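Local structure of Trypsin/factor XIIA inhibitor (Zea mays, 1BEA) at residues I12-L17 and Q75-L80; P18-Y23 and R42-E47; R27-G32 and E89-F94; T58-L63 and A113-I118. The protein inhibits mammalian trypsin strongly and factor XIIa specifically, as a secreted monomer of the cereal trypsin/alpha-amylase inhibitor family. All coordinates share one frame; numbering follows the deposited sequence.

Interaction 1: I12-L17 and Q75-L80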
loop_
_atom_site.group_PDB
_atom_site.type_symbol
_atom_site.label_atom_id
_atom_site.label_comp_id
_atom_site.label_asym_id
_atom_site.label_seq_id
_atom_site.Cartn_x
_atom_site.Cartn_y
_atom_site.Cartn_z
ATOM N N ILE A 12 10.132 5.114 5.300
ATOM C CA ILE A 12 9.023 4.172 5.173
ATOM C C ILE A 12 9.399 2.979 6.019
ATOM O O ILE A 12 10.549 2.565 6.021
ATOM C CB ILE A 12 8.843 3.728 3.682
ATOM C CG1 ILE A 12 8.350 4.927 2.877
ATOM C CG2 ILE A 12 7.895 2.475 3.566
ATOM C CD1 ILE A 12 8.304 4.684 1.376
ATOM N N PRO A 13 8.448 2.441 6.786
ATOM C CA PRO A 13 8.650 1.275 7.656
ATOM C C PRO A 13 9.033 0.074 6.832
ATOM O O PRO A 13 8.775 0.030 5.640
ATOM C CB PRO A 13 7.289 1.055 8.304
ATOM C CG PRO A 13 6.606 2.366 8.171
ATOM C CD PRO A 13 7.094 2.974 6.895
ATOM N N HIS A 14 9.677 -0.905 7.454
ATOM C CA HIS A 14 10.016 -2.085 6.704
ATOM C C HIS A 14 8.662 -2.757 6.587
ATOM O O HIS A 14 7.808 -2.542 7.435
ATOM C CB HIS A 14 10.987 -2.958 7.486
ATOM C CG HIS A 14 12.403 -2.820 7.011
ATOM N ND1 HIS A 14 13.380 -2.207 7.761
ATOM C CD2 HIS A 14 12.979 -3.142 5.828
ATOM C CE1 HIS A 14 14.500 -2.141 7.057
ATOM N NE2 HIS A 14 14.284 -2.706 5.882
ATOM N N ASN A 15 8.440 -3.516 5.514
ATOM C CA ASN A 15 7.165 -4.195 5.333
ATOM C C ASN A 15 6.075 -3.195 5.666
ATOM O O ASN A 15 5.382 -3.277 6.672
ATOM C CB ASN A 15 7.155 -5.427 6.227
ATOM C CG ASN A 15 8.014 -6.533 5.633
ATOM O OD1 ASN A 15 7.936 -6.790 4.410
ATOM N ND2 ASN A 15 8.854 -7.171 6.459
ATOM N N PRO A 16 5.906 -2.236 4.782
ATOM C CA PRO A 16 4.919 -1.187 4.973
ATOM C C PRO A 16 3.467 -1.505 4.690
ATOM O O PRO A 16 3.143 -2.387 3.898
ATOM C CB PRO A 16 5.425 -0.094 4.043
ATOM C CG PRO A 16 5.959 -0.826 2.895
ATOM C CD PRO A 16 6.607 -2.089 3.493
ATOM N N LEU A 17 2.605 -0.725 5.335
ATOM C CA LEU A 17 1.169 -0.786 5.161
ATOM C C LEU A 17 0.601 -2.221 5.248
ATOM O O LEU A 17 -0.193 -2.629 4.405
ATOM C CB LEU A 17 0.821 -0.108 3.807
ATOM C CG LEU A 17 1.521 1.213 3.396
ATOM C CD1 LEU A 17 1.075 1.633 1.968
ATOM C CD2 LEU A 17 1.169 2.298 4.356
ATOM N N GLN A 75 15.929 -8.722 2.038
ATOM C CA GLN A 75 14.823 -9.497 1.502
ATOM C C GLN A 75 13.827 -8.553 0.831
ATOM O O GLN A 75 13.817 -7.344 1.080
ATOM C CB GLN A 75 14.107 -10.254 2.619
ATOM C CG GLN A 75 13.136 -9.372 3.413
ATOM C CD GLN A 75 11.768 -10.013 3.647
ATOM O OE1 GLN A 75 11.255 -9.993 4.768
ATOM N NE2 GLN A 75 11.167 -10.569 2.590
ATOM N N LEU A 76 12.982 -9.145 -0.006
ATOM C CA LEU A 76 11.945 -8.446 -0.749
ATOM C C LEU A 76 10.864 -7.912 0.168
ATOM O O LEU A 76 10.206 -8.678 0.877
ATOM C CB LEU A 76 11.333 -9.398 -1.783
ATOM C CG LEU A 76 10.213 -9.049 -2.772
ATOM C CD1 LEU A 76 8.849 -9.161 -2.067
ATOM C CD2 LEU A 76 10.465 -7.670 -3.370
ATOM N N GLU A 77 10.691 -6.592 0.124
ATOM C CA GLU A 77 9.708 -5.851 0.895
ATOM C C GLU A 77 8.446 -5.674 0.039
ATOM O O GLU A 77 8.534 -5.436 -1.187
ATOM C CB GLU A 77 10.284 -4.469 1.238
ATOM C CG GLU A 77 10.011 -3.948 2.637
ATOM C CD GLU A 77 11.063 -4.379 3.642
ATOM O OE1 GLU A 77 12.271 -4.349 3.337
ATOM O OE2 GLU A 77 10.675 -4.763 4.759
ATOM N N GLY A 78 7.296 -5.823 0.696
ATOM C CA GLY A 78 6.009 -5.646 0.055
ATOM C C GLY A 78 5.693 -6.500 -1.150
ATOM O O GLY A 78 6.114 -7.643 -1.259
ATOM N N ARG A 79 4.907 -5.921 -2.040
ATOM C CA ARG A 79 4.469 -6.569 -3.264
ATOM C C ARG A 79 3.252 -7.452 -3.080
ATOM O O ARG A 79 3.204 -8.268 -2.150
ATOM C CB ARG A 79 5.570 -7.406 -3.877
ATOM C CG ARG A 79 5.167 -7.989 -5.206
ATOM C CD ARG A 79 6.364 -8.439 -6.036
ATOM N NE ARG A 79 5.949 -9.097 -7.289
ATOM C CZ ARG A 79 6.172 -8.619 -8.517
ATOM N NH1 ARG A 79 6.815 -7.467 -8.695
ATOM N NH2 ARG A 79 5.721 -9.291 -9.573
ATOM N N LEU A 80 2.272 -7.278 -3.981
ATOM C CA LEU A 80 1.057 -8.064 -3.944
ATOM C C LEU A 80 1.276 -9.180 -4.935
ATOM O O LEU A 80 1.571 -8.917 -6.099
ATOM C CB LEU A 80 -0.152 -7.258 -4.415
ATOM C CG LEU A 80 -0.418 -5.887 -3.825
ATOM C CD1 LEU A 80 -1.275 -5.053 -4.797
ATOM C CD2 LEU A 80 -1.119 -6.061 -2.491
HETATM O O HOH W 1 8.644 -9.194 3.557
#
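Two irregular loops meet through Asn15 and Glu77. Asn15 lies in the chain leading into helix 18-29. Glu77 lies in the long connection between helix 56-65 and helix 88-95. The backbone N of Asn15 donates to Glu77 OE2 over 2.7 Å. The bond is bent, with an N-H...O angle of 131°. The donor reaches OE2 on the anti side and lies somewhat out of the carboxylate plane. A bend at chi2 (89°) turns the acid group of Glu77 back toward this N-H. Glu77 CG also packs on the Pro16 ring, 4.0 Å from Pro16 CD. The four-helix inhibitors of this family have long loops, and here a side chain ties two of them together without any strand pairing. Replacing Glu77 by an alanine would probably leave the Asn15 N-H without this acceptor and open a gap beside Pro16. The Asn15 side chain crosses that of Glu77 at about a right angle, the amide plane turned 53° from the carboxylate, but no side-chain hydrogen bond links the two groups. Water 1 lies 2.6 Å from Asn15 OD1 and 3.1 Å from Leu76 O, placed to donate to either. It has more acceptors near it than protons, so the two bonds need not both form at once. Behind the contact, Pro16 rests on Ile62 of helix 56-65, and Glu77 pairs through its backbone with Ala67.

Interaction 2: P18-Y23 and R42-E47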
loop_
_atom_site.group_PDB
_atom_site.type_symbol
_atom_site.label_atom_id
_atom_site.label_comp_id
_atom_site.label_asym_id
_atom_site.label_seq_id
_atom_site.Cartn_x
_atom_site.Cartn_y
_atom_site.Cartn_z
ATOM N N PRO A 18 0.943 -2.969 6.331
ATOM C CA PRO A 18 0.484 -4.352 6.541
ATOM C C PRO A 18 -1.024 -4.435 6.479
ATOM O O PRO A 18 -1.554 -5.419 5.980
ATOM C CB PRO A 18 0.957 -4.711 7.960
ATOM C CG PRO A 18 1.966 -3.702 8.337
ATOM C CD PRO A 18 1.716 -2.463 7.492
ATOM N N SER A 19 -1.709 -3.423 7.026
ATOM C CA SER A 19 -3.177 -3.412 7.047
ATOM C C SER A 19 -3.755 -3.066 5.683
ATOM O O SER A 19 -4.912 -3.391 5.379
ATOM C CB SER A 19 -3.723 -2.372 8.036
ATOM O OG SER A 19 -3.589 -2.775 9.390
ATOM N N CYS A 20 -2.986 -2.355 4.868
ATOM C CA CYS A 20 -3.524 -2.005 3.558
ATOM C C CYS A 20 -3.525 -3.232 2.726
ATOM O O CYS A 20 -4.451 -3.417 1.968
ATOM C CB CYS A 20 -2.689 -0.932 2.914
ATOM S SG CYS A 20 -2.884 0.652 3.779
ATOM N N ARG A 21 -2.500 -4.088 2.893
ATOM C CA ARG A 21 -2.400 -5.382 2.179
ATOM C C ARG A 21 -3.702 -6.149 2.288
ATOM O O ARG A 21 -4.253 -6.542 1.258
ATOM C CB ARG A 21 -1.299 -6.277 2.763
ATOM C CG ARG A 21 -1.126 -7.611 2.038
ATOM C CD ARG A 21 0.100 -8.391 2.528
ATOM N NE ARG A 21 1.371 -7.799 2.099
ATOM C CZ ARG A 21 1.882 -7.869 0.862
ATOM N NH1 ARG A 21 1.231 -8.496 -0.128
ATOM N NH2 ARG A 21 3.057 -7.287 0.608
ATOM N N TRP A 22 -4.181 -6.344 3.532
ATOM C CA TRP A 22 -5.418 -7.071 3.899
ATOM C C TRP A 22 -6.689 -6.384 3.495
ATOM O O TRP A 22 -7.691 -7.042 3.223
ATOM C CB TRP A 22 -5.510 -7.279 5.425
ATOM C CG TRP A 22 -4.500 -8.199 5.944
ATOM C CD1 TRP A 22 -3.792 -8.057 7.096
ATOM C CD2 TRP A 22 -3.986 -9.364 5.291
ATOM N NE1 TRP A 22 -2.857 -9.058 7.198
ATOM C CE2 TRP A 22 -2.949 -9.876 6.105
ATOM C CE3 TRP A 22 -4.295 -10.033 4.091
ATOM C CZ2 TRP A 22 -2.223 -11.019 5.759
ATOM C CZ3 TRP A 22 -3.583 -11.154 3.754
ATOM C CH2 TRP A 22 -2.553 -11.645 4.582
ATOM N N TYR A 23 -6.673 -5.060 3.540
ATOM C CA TYR A 23 -7.837 -4.295 3.116
ATOM C C TYR A 23 -7.982 -4.535 1.590
ATOM O O TYR A 23 -9.068 -4.768 1.085
ATOM C CB TYR A 23 -7.621 -2.816 3.434
ATOM C CG TYR A 23 -8.665 -1.889 2.855
ATOM C CD1 TYR A 23 -9.996 -2.289 2.756
ATOM C CD2 TYR A 23 -8.334 -0.603 2.439
ATOM C CE1 TYR A 23 -10.967 -1.439 2.260
ATOM C CE2 TYR A 23 -9.308 0.263 1.940
ATOM C CZ TYR A 23 -10.623 -0.161 1.855
ATOM O OH TYR A 23 -11.610 0.674 1.346
ATOM N N ARG A 42 -9.885 2.121 7.920
ATOM C CA ARG A 42 -9.313 2.996 8.900
ATOM C C ARG A 42 -7.858 2.640 9.186
ATOM O O ARG A 42 -6.969 3.477 9.064
ATOM C CB ARG A 42 -10.109 2.873 10.188
ATOM C CG ARG A 42 -10.034 4.083 11.091
ATOM C CD ARG A 42 -10.979 3.947 12.263
ATOM N NE ARG A 42 -10.474 2.932 13.177
ATOM C CZ ARG A 42 -9.660 3.181 14.202
ATOM N NH1 ARG A 42 -9.248 4.428 14.456
ATOM N NH2 ARG A 42 -9.241 2.169 14.962
ATOM N N ARG A 43 -7.627 1.389 9.574
ATOM C CA ARG A 43 -6.293 0.922 9.940
ATOM C C ARG A 43 -5.262 1.042 8.823
ATOM O O ARG A 43 -4.086 1.300 9.075
ATOM C CB ARG A 43 -6.403 -0.506 10.503
ATOM C CG ARG A 43 -7.259 -0.570 11.784
ATOM C CD ARG A 43 -7.259 -1.941 12.431
ATOM N NE ARG A 43 -6.043 -2.690 12.119
ATOM C CZ ARG A 43 -4.917 -2.627 12.837
ATOM N NH1 ARG A 43 -4.865 -1.844 13.913
ATOM N NH2 ARG A 43 -3.840 -3.337 12.477
ATOM N N CYS A 44 -5.692 0.861 7.585
ATOM C CA CYS A 44 -4.795 1.032 6.456
ATOM C C CYS A 44 -4.505 2.558 6.301
ATOM O O CYS A 44 -3.367 3.005 6.167
ATOM C CB CYS A 44 -5.498 0.492 5.218
ATOM S SG CYS A 44 -4.842 1.132 3.652
ATOM N N CYS A 45 -5.571 3.348 6.337
ATOM C CA CYS A 45 -5.471 4.798 6.195
ATOM C C CYS A 45 -4.564 5.314 7.264
ATOM O O CYS A 45 -3.640 6.040 6.997
ATOM C CB CYS A 45 -6.841 5.448 6.330
ATOM S SG CYS A 45 -7.899 5.118 4.868
ATOM N N ARG A 46 -4.836 4.929 8.492
ATOM C CA ARG A 46 -3.995 5.351 9.598
ATOM C C ARG A 46 -2.530 5.065 9.308
ATOM O O ARG A 46 -1.676 5.909 9.576
ATOM C CB ARG A 46 -4.428 4.618 10.855
ATOM C CG ARG A 46 -4.114 5.336 12.136
ATOM C CD ARG A 46 -2.708 4.983 12.562
ATOM N NE ARG A 46 -2.687 4.212 13.798
ATOM C CZ ARG A 46 -2.031 3.064 13.956
ATOM N NH1 ARG A 46 -1.329 2.536 12.950
ATOM N NH2 ARG A 46 -2.076 2.440 15.130
ATOM N N GLU A 47 -2.220 3.890 8.759
ATOM C CA GLU A 47 -0.830 3.534 8.464
ATOM C C GLU A 47 -0.190 4.379 7.349
ATOM O O GLU A 47 1.010 4.715 7.394
ATOM C CB GLU A 47 -0.745 2.051 8.066
ATOM C CG GLU A 47 -0.598 1.153 9.244
ATOM C CD GLU A 47 -0.895 -0.303 8.923
ATOM O OE1 GLU A 47 -0.943 -0.673 7.726
ATOM O OE2 GLU A 47 -1.074 -1.076 9.885
#
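The disulfide between Cys20 and Cys44 is the tight centre of this helix pair. SG meets SG at 2.0 Å with chi3 of 95°, and the two CA atoms are only 4.4 Å apart. Tyr23 closes one flank: Cys44 SG lies at the edge of its ring, 4.1 Å from CD2. The other flank is polar and closer to solvent. There Glu47 reaches across with an extended chain to the first turn of helix 18-29. Its OE1 uses the syn lone pair to accept from Ser19 N at 2.9 Å. OE2 takes the Ser19 hydroxyl proton, with OG 3.1 Å away and above the carboxylate plane. Both oxygens are thus engaged, and the start of the helix would probably favour the negative charge. A glutamine in place of Glu47 is likely to lose one of these two acceptors and the charge that faces the helix start. Exposed Arg43 lies along this looser side; its side chain is about 5 Å from that of Leu35, part of the protease cleavage site. The segments run roughly antiparallel at 142°, with their axes 7.7 Å apart. Leu63 of helix 56-65 packs on Cys20, Phe94 of helix 88-95 meets Tyr23 edge-to-face, and the Tyr23 hydroxyl is hydrogen-bonded to Glu103.

Interaction 3: R27-G32 and E89-F94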
loop_
_atom_site.group_PDB
_atom_site.type_symbol
_atom_site.label_atom_id
_atom_site.label_comp_id
_atom_site.label_asym_id
_atom_site.label_seq_id
_atom_site.Cartn_x
_atom_site.Cartn_y
_atom_site.Cartn_z
ATOM N N ARG A 27 -11.222 -6.915 -0.462
ATOM C CA ARG A 27 -12.007 -6.468 -1.613
ATOM C C ARG A 27 -11.798 -7.195 -2.939
ATOM O O ARG A 27 -12.738 -7.648 -3.570
ATOM C CB ARG A 27 -11.800 -4.974 -1.830
ATOM C CG ARG A 27 -12.623 -4.439 -2.980
ATOM C CD ARG A 27 -12.930 -2.974 -2.798
ATOM N NE ARG A 27 -13.801 -2.367 -3.822
ATOM C CZ ARG A 27 -13.840 -2.670 -5.125
ATOM N NH1 ARG A 27 -13.067 -3.607 -5.661
ATOM N NH2 ARG A 27 -14.660 -1.994 -5.921
ATOM N N THR A 28 -10.568 -7.318 -3.384
ATOM C CA THR A 28 -10.333 -7.961 -4.663
ATOM C C THR A 28 -10.345 -9.480 -4.622
ATOM O O THR A 28 -10.858 -10.118 -5.540
ATOM C CB THR A 28 -9.022 -7.492 -5.225
ATOM O OG1 THR A 28 -7.951 -8.004 -4.412
ATOM C CG2 THR A 28 -9.004 -5.958 -5.230
ATOM N N CYS A 29 -9.783 -10.053 -3.568
ATOM C CA CYS A 29 -9.762 -11.487 -3.472
ATOM C C CYS A 29 -10.819 -12.062 -2.574
ATOM O O CYS A 29 -11.047 -13.274 -2.646
ATOM C CB CYS A 29 -8.438 -11.983 -2.944
ATOM S SG CYS A 29 -7.020 -11.300 -3.796
ATOM N N GLY A 30 -11.447 -11.257 -1.719
ATOM C CA GLY A 30 -12.453 -11.832 -0.824
ATOM C C GLY A 30 -11.849 -12.522 0.419
ATOM O O GLY A 30 -12.530 -13.241 1.129
ATOM N N ILE A 31 -10.562 -12.312 0.681
ATOM C CA ILE A 31 -9.967 -12.886 1.862
ATOM C C ILE A 31 -9.233 -11.831 2.691
ATOM O O ILE A 31 -8.542 -10.941 2.175
ATOM C CB ILE A 31 -9.000 -14.049 1.548
ATOM C CG1 ILE A 31 -7.755 -13.481 0.902
ATOM C CG2 ILE A 31 -9.719 -15.189 0.712
ATOM C CD1 ILE A 31 -6.651 -13.365 1.878
ATOM N N GLY A 32 -9.398 -11.922 3.997
ATOM C CA GLY A 32 -8.735 -10.969 4.858
ATOM C C GLY A 32 -9.152 -11.281 6.281
ATOM O O GLY A 32 -9.767 -12.327 6.551
ATOM N N GLU A 89 -2.630 -8.608 -10.661
ATOM C CA GLU A 89 -3.089 -7.459 -11.443
ATOM C C GLU A 89 -4.418 -6.903 -10.940
ATOM O O GLU A 89 -4.713 -5.697 -11.054
ATOM C CB GLU A 89 -3.226 -7.834 -12.928
ATOM C CG GLU A 89 -3.413 -9.321 -13.197
ATOM C CD GLU A 89 -2.090 -10.084 -13.282
ATOM O OE1 GLU A 89 -1.120 -9.578 -13.896
ATOM O OE2 GLU A 89 -2.012 -11.203 -12.733
ATOM N N VAL A 90 -5.250 -7.780 -10.409
ATOM C CA VAL A 90 -6.520 -7.316 -9.898
ATOM C C VAL A 90 -6.363 -6.511 -8.617
ATOM O O VAL A 90 -7.033 -5.508 -8.427
ATOM C CB VAL A 90 -7.458 -8.468 -9.595
ATOM C CG1 VAL A 90 -8.868 -7.929 -9.442
ATOM C CG2 VAL A 90 -7.390 -9.511 -10.715
ATOM N N GLN A 91 -5.478 -6.953 -7.728
ATOM C CA GLN A 91 -5.296 -6.253 -6.462
ATOM C C GLN A 91 -4.579 -4.907 -6.635
ATOM O O GLN A 91 -4.881 -3.946 -5.938
ATOM C CB GLN A 91 -4.528 -7.161 -5.508
ATOM C CG GLN A 91 -4.884 -8.618 -5.613
ATOM C CD GLN A 91 -3.869 -9.454 -4.889
ATOM O OE1 GLN A 91 -3.418 -9.075 -3.822
ATOM N NE2 GLN A 91 -3.482 -10.587 -5.470
ATOM N N ARG A 92 -3.641 -4.857 -7.578
ATOM C CA ARG A 92 -2.869 -3.655 -7.919
ATOM C C ARG A 92 -3.756 -2.459 -8.273
ATOM O O ARG A 92 -3.589 -1.332 -7.764
ATOM C CB ARG A 92 -2.015 -3.930 -9.139
ATOM C CG ARG A 92 -0.599 -4.305 -8.867
ATOM C CD ARG A 92 0.182 -4.300 -10.168
ATOM N NE ARG A 92 1.227 -3.279 -10.210
ATOM C CZ ARG A 92 1.115 -2.099 -10.799
ATOM N NH1 ARG A 92 0.001 -1.748 -11.397
ATOM N NH2 ARG A 92 2.139 -1.284 -10.837
ATOM N N GLY A 93 -4.678 -2.704 -9.198
ATOM C CA GLY A 93 -5.587 -1.656 -9.606
ATOM C C GLY A 93 -6.240 -1.014 -8.402
ATOM O O GLY A 93 -6.251 0.195 -8.256
ATOM N N PHE A 94 -6.766 -1.819 -7.494
ATOM C CA PHE A 94 -7.422 -1.232 -6.354
ATOM C C PHE A 94 -6.480 -0.582 -5.361
ATOM O O PHE A 94 -6.847 0.402 -4.716
ATOM C CB PHE A 94 -8.243 -2.272 -5.624
ATOM C CG PHE A 94 -8.828 -1.761 -4.343
ATOM C CD1 PHE A 94 -9.755 -0.713 -4.368
ATOM C CD2 PHE A 94 -8.411 -2.273 -3.108
ATOM C CE1 PHE A 94 -10.249 -0.180 -3.187
ATOM C CE2 PHE A 94 -8.899 -1.749 -1.922
ATOM C CZ PHE A 94 -9.815 -0.703 -1.959
#
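Arg27 and Phe94 each hold CG anti to the backbone N, with chi1 of -178° and 174°, and this directs both side chains into the space between their helices. The Arg27 chain then runs extended from CG to NE and passes over one face of the Phe94 ring. Its CD makes a CH-pi contact there, 4.0 Å from the ring centroid and offset toward the rim. The guanidinium plane is turned only 11° from the ring plane, and Phe94 CD1 lies over one of its faces. Thr28 fills the middle of the contact. Its CB faces the other helix, and CG2 touches Phe94 CB and Val90 O, each at 3.8 Å. Its OG1 sits against Gln91 CG at 3.4 Å. That hydroxyl makes no hydrogen bond across the contact; it is hydrogen-bonded to Val24 O one turn back in its own helix. The extended Gln91 chain crosses Thr28 at about a right angle and carries its amide past Cys29, whose SG is 3.8 Å from Gln91 CD. The amide NE2 is hydrogen-bonded to Glu81 O. No hydrogen bond joins the two segments, so they meet by packing alone. The contact sets the C-terminal end of helix 18-29 against helix 88-95. The Cys29-Cys86 disulfide fastens that end to the loop before helix 88-95, Phe94 also packs on Val24 of helix 18-29, and Gln91 touches Leu80 of the preceding loop.

Interaction 4: T58-L63 and A113-I118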
loop_
_atom_site.group_PDB
_atom_site.type_symbol
_atom_site.label_atom_id
_atom_site.label_comp_id
_atom_site.label_asym_id
_atom_site.label_seq_id
_atom_site.Cartn_x
_atom_site.Cartn_y
_atom_site.Cartn_z
ATOM N N THR A 58 5.265 6.366 -2.804
ATOM C CA THR A 58 6.311 5.382 -2.847
ATOM C C THR A 58 5.918 4.196 -1.960
ATOM O O THR A 58 6.079 3.043 -2.340
ATOM C CB THR A 58 7.600 6.034 -2.378
ATOM O OG1 THR A 58 7.912 7.109 -3.271
ATOM C CG2 THR A 58 8.763 5.061 -2.398
ATOM N N ALA A 59 5.398 4.478 -0.774
ATOM C CA ALA A 59 4.989 3.412 0.121
ATOM C C ALA A 59 3.970 2.549 -0.653
ATOM O O ALA A 59 4.111 1.336 -0.706
ATOM C CB ALA A 59 4.366 4.015 1.305
ATOM N N LEU A 60 2.966 3.192 -1.259
ATOM C CA LEU A 60 1.941 2.506 -2.050
ATOM C C LEU A 60 2.598 1.633 -3.103
ATOM O O LEU A 60 2.283 0.432 -3.297
ATOM C CB LEU A 60 1.082 3.528 -2.783
ATOM C CG LEU A 60 -0.156 4.009 -2.075
ATOM C CD1 LEU A 60 -1.205 4.533 -3.069
ATOM C CD2 LEU A 60 -0.680 2.847 -1.284
ATOM N N SER A 61 3.528 2.236 -3.818
ATOM C CA SER A 61 4.232 1.497 -4.836
ATOM C C SER A 61 4.997 0.277 -4.264
ATOM O O SER A 61 5.026 -0.809 -4.841
ATOM C CB SER A 61 5.171 2.438 -5.542
ATOM O OG SER A 61 5.887 1.750 -6.542
ATOM N N ILE A 62 5.626 0.436 -3.121
ATOM C CA ILE A 62 6.343 -0.699 -2.571
ATOM C C ILE A 62 5.321 -1.777 -2.234
ATOM O O ILE A 62 5.520 -2.945 -2.490
ATOM C CB ILE A 62 7.125 -0.240 -1.346
ATOM C CG1 ILE A 62 8.336 0.559 -1.847
ATOM C CG2 ILE A 62 7.505 -1.453 -0.448
ATOM C CD1 ILE A 62 9.190 1.223 -0.782
ATOM N N LEU A 63 4.191 -1.373 -1.693
ATOM C CA LEU A 63 3.194 -2.346 -1.367
ATOM C C LEU A 63 2.682 -3.019 -2.627
ATOM O O LEU A 63 2.531 -4.240 -2.640
ATOM C CB LEU A 63 2.034 -1.698 -0.589
ATOM C CG LEU A 63 0.865 -2.660 -0.360
ATOM C CD1 LEU A 63 1.251 -3.572 0.840
ATOM C CD2 LEU A 63 -0.494 -1.927 -0.122
ATOM N N ALA A 113 -4.452 14.675 -3.196
ATOM C CA ALA A 113 -4.716 13.260 -2.951
ATOM C C ALA A 113 -4.621 12.368 -4.162
ATOM O O ALA A 113 -5.585 11.744 -4.554
ATOM C CB ALA A 113 -6.091 13.089 -2.303
ATOM N N GLU A 114 -3.466 12.314 -4.784
ATOM C CA GLU A 114 -3.341 11.415 -5.890
ATOM C C GLU A 114 -1.908 11.106 -6.180
ATOM O O GLU A 114 -1.026 11.934 -5.928
ATOM C CB GLU A 114 -3.986 11.977 -7.133
ATOM C CG GLU A 114 -2.994 12.696 -8.008
ATOM C CD GLU A 114 -3.685 13.656 -8.940
ATOM O OE1 GLU A 114 -4.942 13.617 -8.966
ATOM O OE2 GLU A 114 -2.988 14.439 -9.636
ATOM N N CYS A 115 -1.726 9.899 -6.721
ATOM C CA CYS A 115 -0.438 9.308 -7.095
ATOM C C CYS A 115 -0.486 8.950 -8.561
ATOM O O CYS A 115 -0.671 7.803 -8.934
ATOM C CB CYS A 115 -0.195 8.037 -6.290
ATOM S SG CYS A 115 0.094 8.393 -4.537
ATOM N N PRO A 116 -0.284 9.942 -9.411
ATOM C CA PRO A 116 -0.299 9.856 -10.882
ATOM C C PRO A 116 0.599 8.844 -11.620
ATOM O O PRO A 116 0.295 8.419 -12.742
ATOM C CB PRO A 116 -0.022 11.304 -11.334
ATOM C CG PRO A 116 0.542 12.010 -10.107
ATOM C CD PRO A 116 -0.009 11.302 -8.912
ATOM N N TRP A 117 1.688 8.438 -10.997
ATOM C CA TRP A 117 2.597 7.530 -11.673
ATOM C C TRP A 117 2.536 6.114 -11.139
ATOM O O TRP A 117 2.952 5.190 -11.817
ATOM C CB TRP A 117 4.015 8.059 -11.517
ATOM C CG TRP A 117 4.453 8.035 -10.079
ATOM C CD1 TRP A 117 4.242 9.006 -9.126
ATOM C CD2 TRP A 117 5.184 6.987 -9.427
ATOM N NE1 TRP A 117 4.803 8.628 -7.926
ATOM C CE2 TRP A 117 5.388 7.395 -8.077
ATOM C CE3 TRP A 117 5.693 5.741 -9.850
ATOM C CZ2 TRP A 117 6.077 6.600 -7.148
ATOM C CZ3 TRP A 117 6.379 4.950 -8.926
ATOM C CH2 TRP A 117 6.564 5.385 -7.589
ATOM N N ILE A 118 2.022 5.975 -9.920
ATOM C CA ILE A 118 1.919 4.704 -9.215
ATOM C C ILE A 118 1.519 3.527 -10.073
ATOM O O ILE A 118 2.341 2.667 -10.380
ATOM C CB ILE A 118 0.940 4.826 -8.003
ATOM C CG1 ILE A 118 1.711 5.326 -6.798
ATOM C CG2 ILE A 118 0.346 3.484 -7.610
ATOM C CD1 ILE A 118 3.089 4.762 -6.735
HETATM O O HOH W 2 4.094 1.138 -8.464
#
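Ser61 packs into the angle between Ile118 and Trp117. Ile118 faces the helix, and its CD1 presses on Ser61 CB at 3.3 Å, tighter than usual for two carbons. The same methyl lies over one face of the Trp117 indole, 3.5 Å above the plane and toward its rim. The indole presents its six-membered ring to the helix. Its CH2 atom is 3.8 Å from Ser61 CB, while Thr58 OG1 faces the ring edge near its plane. Trp117 is exposed and poorly ordered, so this outer layer is less well defined. Ser61 OG, anti to its own N (chi1 180°), donates to water 2 at 2.7 Å. That water in turn donates to Ile118 O at 3.0 Å and so bridges helix and tail. On the buried side Leu60 CD1 touches Cys115 SG at 4.3 Å, and Leu60 CB faces Ile118 CG1. This tail is part of the C-terminal propeptide, and here it packs against helix 56-65. The Cys57-Cys115 disulfide fixes it at the start of that helix, Ile118 also touches Met64, and Leu63 of the same helix packs on Arg21 of helix 18-29.

How the interactions relate
All four contacts are partly buried. Interactions 2 and 4 are centred about 8 Å from the chain's centre, interaction 1 about 9 Å, and interaction 3 farthest out, about 12 Å. Interaction 2 joins two helices by a covalent bond and a charged side chain. Interaction 3 uses the far end of the same helix 18-29, relies on packing alone and adjoins interaction 2 through aromatic residues. Interaction 1 joins two irregular loops, and interaction 4 sets an irregular tail on helix 56-65; each includes a water. Interaction 1 also lies against that helix, through Ile12 and Pro16. Arg21 ties interaction 2 to interaction 1 by a probable hydrogen bond to Arg79 O. Interactions 2 and 4 lie on opposite sides of the chain's centre.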